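Local atomic coordinates of esterase D (PDB entry 3DKR), a protein that probably hydrolyses carboxylic esters, as an alpha/beta-hydrolase-fold enzyme with a catalytic triad. Residues A[21-26]-A[94-99]; A[51-56]-A[85-90]; A[181-186]-A[211-216]. One frame throughout, in Å; residues are numbered along the deposited sequence.

Contact 1 (A[21-26]-A[94-99]); sequences TDTGVV and KVFVFG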
loop_
_atom_site.group_PDB
_atom_site.type_symbol
_atom_site.label_atom_id
_atom_site.label_comp_id
_atom_site.label_asym_id
_atom_site.label_seq_id
_atom_site.Cartn_x
_atom_site.Cartn_y
_atom_site.Cartn_z
ATOM N N THR A 21 18.801 -2.904 12.099
ATOM C CA THR A 21 19.318 -2.784 13.464
ATOM C C THR A 21 18.269 -2.113 14.357
ATOM O O THR A 21 17.541 -2.812 15.075
ATOM C CB THR A 21 20.688 -2.063 13.499
ATOM O OG1 THR A 21 20.628 -0.817 12.794
ATOM C CG2 THR A 21 21.784 -2.947 12.867
ATOM N N ASP A 22 18.153 -0.793 14.290
ATOM C CA ASP A 22 17.246 -0.070 15.214
ATOM C C ASP A 22 15.827 0.099 14.680
ATOM O O ASP A 22 14.866 0.073 15.454
ATOM C CB ASP A 22 17.788 1.317 15.577
ATOM C CG ASP A 22 17.902 2.229 14.381
ATOM O OD1 ASP A 22 18.790 1.939 13.547
ATOM O OD2 ASP A 22 17.109 3.207 14.275
ATOM N N THR A 23 15.693 0.310 13.370
ATOM C CA THR A 23 14.407 0.671 12.783
ATOM C C THR A 23 14.018 -0.272 11.650
ATOM O O THR A 23 14.853 -0.617 10.800
ATOM C CB THR A 23 14.425 2.108 12.255
ATOM O OG1 THR A 23 14.642 3.029 13.344
ATOM C CG2 THR A 23 13.097 2.451 11.586
ATOM N N GLY A 24 12.754 -0.680 11.658
ATOM C CA GLY A 24 12.206 -1.551 10.623
ATOM C C GLY A 24 11.015 -0.898 9.971
ATOM O O GLY A 24 10.314 -0.088 10.597
ATOM N N VAL A 25 10.751 -1.280 8.725
ATOM C CA VAL A 25 9.674 -0.687 7.936
ATOM C C VAL A 25 8.838 -1.786 7.300
ATOM O O VAL A 25 9.386 -2.685 6.665
ATOM C CB VAL A 25 10.237 0.203 6.805
ATOM C CG1 VAL A 25 9.098 0.912 6.080
ATOM C CG2 VAL A 25 11.202 1.223 7.379
ATOM N N VAL A 26 7.523 -1.700 7.469
ATOM C CA VAL A 26 6.584 -2.587 6.798
ATOM C C VAL A 26 6.062 -1.869 5.554
ATOM O O VAL A 26 5.609 -0.722 5.635
ATOM C CB VAL A 26 5.401 -2.968 7.709
ATOM C CG1 VAL A 26 4.367 -3.770 6.940
ATOM C CG2 VAL A 26 5.892 -3.733 8.956
ATOM N N LYS A 94 12.059 0.882 16.639
ATOM C CA LYS A 94 11.068 1.725 15.963
ATOM C C LYS A 94 10.595 1.067 14.688
ATOM O O LYS A 94 11.392 0.459 13.970
ATOM C CB LYS A 94 11.657 3.101 15.649
ATOM C CG LYS A 94 12.082 3.879 16.900
ATOM C CD LYS A 94 12.391 5.336 16.568
ATOM C CE LYS A 94 12.914 6.114 17.775
ATOM N NZ LYS A 94 13.131 7.561 17.483
ATOM N N VAL A 95 9.297 1.192 14.423
ATOM C CA VAL A 95 8.697 0.606 13.222
ATOM C C VAL A 95 7.823 1.653 12.541
ATOM O O VAL A 95 7.058 2.355 13.201
ATOM C CB VAL A 95 7.877 -0.636 13.578
ATOM C CG1 VAL A 95 6.991 -1.063 12.405
ATOM C CG2 VAL A 95 8.805 -1.782 14.001
ATOM N N PHE A 96 7.962 1.724 11.219
ATOM C CA PHE A 96 7.147 2.556 10.345
ATOM C C PHE A 96 6.359 1.630 9.413
ATOM O O PHE A 96 6.833 0.557 9.077
ATOM C CB PHE A 96 8.030 3.462 9.506
ATOM C CG PHE A 96 8.802 4.481 10.303
ATOM C CD1 PHE A 96 8.389 5.804 10.334
ATOM C CD2 PHE A 96 9.920 4.118 11.036
ATOM C CE1 PHE A 96 9.098 6.750 11.079
ATOM C CE2 PHE A 96 10.626 5.070 11.786
ATOM C CZ PHE A 96 10.202 6.376 11.797
ATOM N N VAL A 97 5.172 2.054 9.007
ATOM C CA VAL A 97 4.327 1.257 8.107
ATOM C C VAL A 97 3.782 2.141 7.003
ATOM O O VAL A 97 3.155 3.164 7.287
ATOM C CB VAL A 97 3.162 0.645 8.882
ATOM C CG1 VAL A 97 2.340 -0.279 7.977
ATOM C CG2 VAL A 97 3.705 -0.067 10.146
ATOM N N PHE A 98 4.006 1.724 5.751
ATOM C CA PHE A 98 3.547 2.471 4.572
ATOM C C PHE A 98 2.908 1.517 3.581
ATOM O O PHE A 98 3.227 0.339 3.567
ATOM C CB PHE A 98 4.712 3.150 3.839
ATOM C CG PHE A 98 5.570 4.028 4.707
ATOM C CD1 PHE A 98 5.203 5.347 4.962
ATOM C CD2 PHE A 98 6.783 3.565 5.196
ATOM C CE1 PHE A 98 6.003 6.166 5.737
ATOM C CE2 PHE A 98 7.573 4.371 5.993
ATOM C CZ PHE A 98 7.191 5.676 6.237
ATOM N N GLY A 99 2.065 2.056 2.712
ATOM C CA GLY A 99 1.491 1.257 1.636
ATOM C C GLY A 99 1.057 2.068 0.445
ATOM O O GLY A 99 1.029 3.300 0.497
#
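Val25 and Phe96 are paired side by side in a parallel pairing of two strands in the central sheet of an alpha/beta-hydrolase fold, an example of a general arrangement in which backbone bonds set the register and side chains fill the faces. Strands 23-28 and 94-99 are neighbours there, their local axes 4.6 Å apart at closest approach and 20° apart in direction. From Gly24 N to Lys94 O, Phe96 N to Gly24 O, Val26 N to Phe96 O and Phe98 N to Val26 O, the bonds alternate regularly, the last at 2.9 Å. Each of the acceptors Lys94 O, Gly24 O, Phe96 O and Val26 O also takes a CA-H contact from the opposite strand.

The tight part is the buried face carrying Thr23, Val25, Phe96 and Phe98, over which helix 234-246 packs through Met245, Val241 and Phe244. Val25 turns CG1 anti to its own nitrogen (chi1 -175°), which carries that methyl into the plane of the Phe98 ring, 3.6 Å from CD2 at its edge. Thr23 CG2 sits at the edge of the Phe96 ring, near its plane, 3.6 Å from CE2. On the other face of the sheet, Val26 and Val97 lie side by side, with CB of the former 4.1 Å from CG1 of the latter, under helix 74-89.

The pairing is looser where strand 94-99 starts. Lys94 N reaches Asp22 O at 3.2 Å, the longest of the five bonds, and the lysine chain runs extended away from the partner strand, leaving NZ and Asp22 OD2 not in contact. Asp22 is exposed; its carboxylate accepts one bond from within its own segment, Thr23 OG1 donating to Asp22 OD2 at 2.6 Å from above the carboxylate plane.

Contact 2 (A[51-56]-A[85-90]); sequences GVYVPL and VAHMTA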
loop_
_atom_site.group_PDB
_atom_site.type_symbol
_atom_site.label_atom_id
_atom_site.label_comp_id
_atom_site.label_asym_id
_atom_site.label_seq_id
_atom_site.Cartn_x
_atom_site.Cartn_y
_atom_site.Cartn_z
ATOM N N GLY A 51 15.718 -2.002 8.373
ATOM C CA GLY A 51 15.117 -3.320 8.158
ATOM C C GLY A 51 13.831 -3.114 7.382
ATOM O O GLY A 51 13.192 -2.065 7.512
ATOM N N VAL A 52 13.427 -4.110 6.583
ATOM C CA VAL A 52 12.265 -3.959 5.720
ATOM C C VAL A 52 11.526 -5.292 5.654
ATOM O O VAL A 52 12.165 -6.325 5.615
ATOM C CB VAL A 52 12.638 -3.523 4.274
ATOM C CG1 VAL A 52 11.368 -3.185 3.491
ATOM C CG2 VAL A 52 13.613 -2.346 4.299
ATOM N N TYR A 53 10.195 -5.253 5.663
ATOM C CA TYR A 53 9.373 -6.453 5.511
ATOM C C TYR A 53 8.238 -6.166 4.561
ATOM O O TYR A 53 7.521 -5.199 4.750
ATOM C CB TYR A 53 8.824 -6.900 6.851
ATOM C CG TYR A 53 8.003 -8.168 6.820
ATOM C CD1 TYR A 53 8.425 -9.290 6.122
ATOM C CD2 TYR A 53 6.813 -8.252 7.527
ATOM C CE1 TYR A 53 7.662 -10.452 6.123
ATOM C CE2 TYR A 53 6.067 -9.410 7.544
ATOM C CZ TYR A 53 6.494 -10.502 6.845
ATOM O OH TYR A 53 5.738 -11.662 6.898
ATOM N N VAL A 54 8.126 -7.005 3.528
ATOM C CA VAL A 54 7.177 -6.826 2.444
ATOM C C VAL A 54 6.365 -8.113 2.301
ATOM O O VAL A 54 6.788 -9.058 1.613
ATOM C CB VAL A 54 7.884 -6.494 1.115
ATOM C CG1 VAL A 54 6.856 -6.104 0.065
ATOM C CG2 VAL A 54 8.913 -5.388 1.326
ATOM N N PRO A 55 5.222 -8.183 2.992
ATOM C CA PRO A 55 4.384 -9.383 2.883
ATOM C C PRO A 55 3.666 -9.483 1.546
ATOM O O PRO A 55 3.589 -8.506 0.807
ATOM C CB PRO A 55 3.370 -9.217 4.018
ATOM C CG PRO A 55 3.279 -7.748 4.245
ATOM C CD PRO A 55 4.662 -7.199 3.944
ATOM N N LEU A 56 3.098 -10.658 1.286
ATOM C CA LEU A 56 2.273 -10.908 0.114
ATOM C C LEU A 56 0.815 -11.041 0.549
ATOM O O LEU A 56 0.501 -11.850 1.421
ATOM C CB LEU A 56 2.709 -12.211 -0.548
ATOM C CG LEU A 56 1.856 -12.734 -1.693
ATOM C CD1 LEU A 56 1.827 -11.789 -2.874
ATOM C CD2 LEU A 56 2.351 -14.150 -2.104
ATOM N N VAL A 85 2.962 -6.057 10.904
ATOM C CA VAL A 85 3.361 -5.032 11.886
ATOM C C VAL A 85 3.903 -5.707 13.167
ATOM O O VAL A 85 4.983 -5.366 13.652
ATOM C CB VAL A 85 2.192 -4.092 12.204
ATOM C CG1 VAL A 85 2.505 -3.228 13.438
ATOM C CG2 VAL A 85 1.863 -3.220 10.989
ATOM N N ALA A 86 3.171 -6.691 13.700
ATOM C CA ALA A 86 3.610 -7.362 14.933
ATOM C C ALA A 86 4.970 -8.043 14.783
ATOM O O ALA A 86 5.803 -8.027 15.695
ATOM C CB ALA A 86 2.568 -8.374 15.377
ATOM N N HIS A 87 5.198 -8.639 13.618
ATOM C CA HIS A 87 6.471 -9.294 13.293
ATOM C C HIS A 87 7.639 -8.327 13.493
ATOM O O HIS A 87 8.693 -8.694 14.022
ATOM C CB HIS A 87 6.419 -9.771 11.835
ATOM C CG HIS A 87 7.689 -10.380 11.341
ATOM N ND1 HIS A 87 8.102 -11.645 11.717
ATOM C CD2 HIS A 87 8.628 -9.914 10.481
ATOM C CE1 HIS A 87 9.247 -11.923 11.114
ATOM N NE2 HIS A 87 9.585 -10.891 10.358
ATOM N N MET A 88 7.422 -7.078 13.087
ATOM C CA MET A 88 8.467 -6.069 13.067
ATOM C C MET A 88 8.566 -5.346 14.410
ATOM O O MET A 88 9.682 -5.070 14.874
ATOM C CB MET A 88 8.248 -5.088 11.915
ATOM C CG MET A 88 8.385 -5.737 10.520
ATOM S SD MET A 88 10.035 -6.406 10.204
ATOM C CE MET A 88 10.834 -4.985 9.472
ATOM N N THR A 89 7.431 -5.071 15.053
ATOM C CA THR A 89 7.490 -4.447 16.382
ATOM C C THR A 89 8.044 -5.411 17.443
ATOM O O THR A 89 8.395 -4.978 18.544
ATOM C CB THR A 89 6.134 -3.910 16.850
ATOM O OG1 THR A 89 5.204 -4.990 16.972
ATOM C CG2 THR A 89 5.608 -2.838 15.913
ATOM N N ALA A 90 8.107 -6.706 17.161
ATOM C CA ALA A 90 8.783 -7.635 18.088
ATOM C C ALA A 90 10.312 -7.475 18.073
ATOM O O ALA A 90 10.985 -7.840 19.050
ATOM C CB ALA A 90 8.413 -9.062 17.746
#
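Gly51 opens the strand by meeting the methyl end of Met88, its carbonyl carbon C lying 4.1 Å from Met88 CE. The glycine has no side chain, so at this residue the methyl meets main chain. Met88 arrives there by a bent route: its chain turns at both chi2 and chi3, bringing CE toward the Gly51 end of the strand.

At Val52 the isopropyl group is directed to the other face of the sheet, where it touches Leu27 and Tyr18, and again it is main chain that faces the helix, with Val52 C 3.9 Å from Met88 CE.

Tyr53 carries most of the strand's share of the contact. Its CB fits against the thioether, 3.6 Å from Met88 SD and 3.8 Å from Met88 CE, while the sulfur stands oblique to the phenol ring in a Met-aromatic contact. This is the helix-on-sheet packing of the alpha/beta-hydrolase fold: helix 74-89 lies along one face of the sheet and runs nearly antiparallel to strand 51-54, at 162°, with the local axes 9.6 Å apart. The same methionine also touches Val26 and Val95, spreading over three adjacent strands.

With CG anti to the backbone N (chi1 -178°), the Tyr53 ring extends to His87, one helical residue earlier than Met88. His87 CD2 sits over one face of the phenol, offset toward its rim and 3.8 Å from Tyr53 CD2. The two ring planes are inclined at 42°, an oblique pairing with centroids 4.7 Å apart. The imidazole is also held by a hydrogen bond from the neighbouring ring atom, His87 NE2, to OE1 of Glu17 on edge strand 16-18.

Contact 3 (A[181-186]-A[211-216]); sequences NLVKQP and INAARV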
loop_
_atom_site.group_PDB
_atom_site.type_symbol
_atom_site.label_atom_id
_atom_site.label_comp_id
_atom_site.label_asym_id
_atom_site.label_seq_id
_atom_site.Cartn_x
_atom_site.Cartn_y
_atom_site.Cartn_z
ATOM N N ASN A 181 -9.416 10.401 12.830
ATOM C CA ASN A 181 -9.237 11.200 14.049
ATOM C C ASN A 181 -8.413 10.487 15.107
ATOM O O ASN A 181 -7.851 11.135 16.007
ATOM C CB ASN A 181 -10.597 11.617 14.641
ATOM C CG ASN A 181 -11.394 10.450 15.157
ATOM O OD1 ASN A 181 -11.332 10.119 16.341
ATOM N ND2 ASN A 181 -12.166 9.811 14.271
ATOM N N LEU A 182 -8.355 9.160 15.036
ATOM C CA LEU A 182 -7.604 8.380 16.020
ATOM C C LEU A 182 -6.091 8.458 15.821
ATOM O O LEU A 182 -5.325 8.105 16.737
ATOM C CB LEU A 182 -8.045 6.922 16.007
ATOM C CG LEU A 182 -9.487 6.624 16.414
ATOM C CD1 LEU A 182 -9.733 5.131 16.367
ATOM C CD2 LEU A 182 -9.784 7.194 17.822
ATOM N N VAL A 183 -5.637 8.905 14.652
ATOM C CA VAL A 183 -4.204 8.885 14.361
ATOM C C VAL A 183 -3.473 10.003 15.098
ATOM O O VAL A 183 -3.749 11.177 14.880
ATOM C CB VAL A 183 -3.901 9.039 12.866
ATOM C CG1 VAL A 183 -2.385 9.010 12.619
ATOM C CG2 VAL A 183 -4.583 7.923 12.075
ATOM N N LYS A 184 -2.541 9.621 15.969
ATOM C CA LYS A 184 -1.704 10.592 16.671
ATOM C C LYS A 184 -0.288 10.704 16.090
ATOM O O LYS A 184 0.410 11.707 16.307
ATOM C CB LYS A 184 -1.600 10.212 18.145
ATOM C CG LYS A 184 -2.918 10.149 18.911
ATOM C CD LYS A 184 -3.832 11.339 18.703
ATOM C CE LYS A 184 -5.181 11.137 19.411
ATOM N NZ LYS A 184 -6.352 11.351 18.481
ATOM N N GLN A 185 0.144 9.676 15.360
ATOM C CA GLN A 185 1.506 9.603 14.863
ATOM C C GLN A 185 1.743 10.560 13.709
ATOM O O GLN A 185 0.800 10.885 12.966
ATOM C CB GLN A 185 1.832 8.198 14.342
ATOM C CG GLN A 185 1.749 7.084 15.366
ATOM C CD GLN A 185 0.414 6.378 15.379
ATOM O OE1 GLN A 185 -0.611 6.958 15.018
ATOM N NE2 GLN A 185 0.420 5.110 15.797
ATOM N N PRO A 186 3.007 10.957 13.507
ATOM C CA PRO A 186 3.380 11.586 12.257
ATOM C C PRO A 186 2.921 10.722 11.072
ATOM O O PRO A 186 3.091 9.495 11.106
ATOM C CB PRO A 186 4.912 11.633 12.330
ATOM C CG PRO A 186 5.208 11.625 13.786
ATOM C CD PRO A 186 4.158 10.821 14.424
ATOM N N ILE A 211 -6.705 15.275 11.923
ATOM C CA ILE A 211 -6.730 16.468 12.781
ATOM C C ILE A 211 -5.877 16.318 14.048
ATOM O O ILE A 211 -5.445 17.322 14.635
ATOM C CB ILE A 211 -8.180 16.872 13.152
ATOM C CG1 ILE A 211 -8.890 15.771 13.927
ATOM C CG2 ILE A 211 -8.980 17.219 11.885
ATOM C CD1 ILE A 211 -10.206 16.251 14.548
ATOM N N ASN A 212 -5.618 15.078 14.453
ATOM C CA ASN A 212 -4.847 14.797 15.675
ATOM C C ASN A 212 -3.429 14.255 15.456
ATOM O O ASN A 212 -2.703 13.994 16.422
ATOM C CB ASN A 212 -5.648 13.858 16.550
ATOM C CG ASN A 212 -6.936 14.497 17.030
ATOM O OD1 ASN A 212 -6.931 15.661 17.448
ATOM N ND2 ASN A 212 -8.032 13.761 16.973
ATOM N N ALA A 213 -3.031 14.103 14.198
ATOM C CA ALA A 213 -1.682 13.625 13.867
ATOM C C ALA A 213 -0.643 14.645 14.324
ATOM O O ALA A 213 -0.838 15.857 14.169
ATOM C CB ALA A 213 -1.541 13.382 12.369
ATOM N N ALA A 214 0.453 14.157 14.901
ATOM C CA ALA A 214 1.548 15.054 15.335
ATOM C C ALA A 214 2.046 15.976 14.218
ATOM O O ALA A 214 2.381 17.149 14.460
ATOM C CB ALA A 214 2.708 14.252 15.887
ATOM N N ARG A 215 2.140 15.428 13.009
ATOM C CA ARG A 215 2.442 16.175 11.801
ATOM C C ARG A 215 1.960 15.384 10.593
ATOM O O ARG A 215 1.747 14.169 10.685
ATOM C CB ARG A 215 3.937 16.472 11.665
ATOM C CG ARG A 215 4.847 15.278 11.360
ATOM C CD ARG A 215 6.267 15.719 10.884
ATOM N NE ARG A 215 7.139 14.575 10.541
ATOM C CZ ARG A 215 7.693 13.758 11.436
ATOM N NH1 ARG A 215 7.483 13.939 12.734
ATOM N NH2 ARG A 215 8.459 12.745 11.038
ATOM N N VAL A 216 1.755 16.092 9.484
ATOM C CA VAL A 216 1.443 15.464 8.205
ATOM C C VAL A 216 2.438 15.929 7.145
ATOM O O VAL A 216 2.478 17.109 6.781
ATOM C CB VAL A 216 -0.000 15.763 7.753
ATOM C CG1 VAL A 216 -0.282 15.070 6.432
ATOM C CG2 VAL A 216 -0.979 15.307 8.824
HETATM O O HOH W 1 -5.659 12.482 13.261
#
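Asn212 and Asn181 meet through one side-chain amide and one main-chain carbonyl. Asn212 ND2 donates to Asn181 O at 2.8 Å, almost perfectly straight at 178°, on a lone pair of the carbonyl and with the acceptor in the plane of the donating amide. Asn212 CG stands anti to its own carbonyl carbon (chi1 -64°), a setting that directs the amide across to the other loop, and the in-plane bond fixes its rotation.

Lys184 starts out away from the partner loop, but its chain bends at chi2 and again at chi4, and the end returns to lie side by side with Asn212. Its NZ comes to 3.2 Å from Asn212 CB, and the same Lys184 NZ is 2.9 Å from Asn181 O.

Both loops hold equivalent places in the alpha/beta-hydrolase framework: each follows a helix and leads into a parallel strand, 187-192 and 216-221, the two at the far margin of the sheet. They approach before the strands begin to pair. Ala214 N bonds Lys184 O at 2.8 Å, meeting it from above the carbonyl plane, and a water bridges the loops by donating to Val183 O and accepting from Asn212 N.

Further along, Pro186 lies against Arg215. The arginine places CG between its backbone N and carbonyl carbon (chi1 70°), then runs extended to NE, bringing one face of the guanidinium over Pro186 CB, while Pro186 CG lies 3.4 Å from Arg215 NH1. The charge of that group is met by a salt bridge from Arg215 NH1 to Glu248 OE2, and Phe244 of helix 234-246 touches both Pro186 and Arg215.

Followed from the N terminus, the chain enters strand 23-28, and contact 1 closes a long loop when strand 94-99 pairs with it. Contact 2 is nested inside that loop: strand 51-54 and the end of helix 74-89 meet before strand 94-99 begins. The two contacts touch directly, since Val25 probably hydrogen-bonds through its N and O to Gly51 and Tyr53. Contact 3 comes later, in series with both, and closes a shorter loop, joining the segments that lead into strands 187-192 and 216-221. It touches neither; its centre lies about 18 Å from that of contact 1, at the opposite margin of the sheet from strand 16-18.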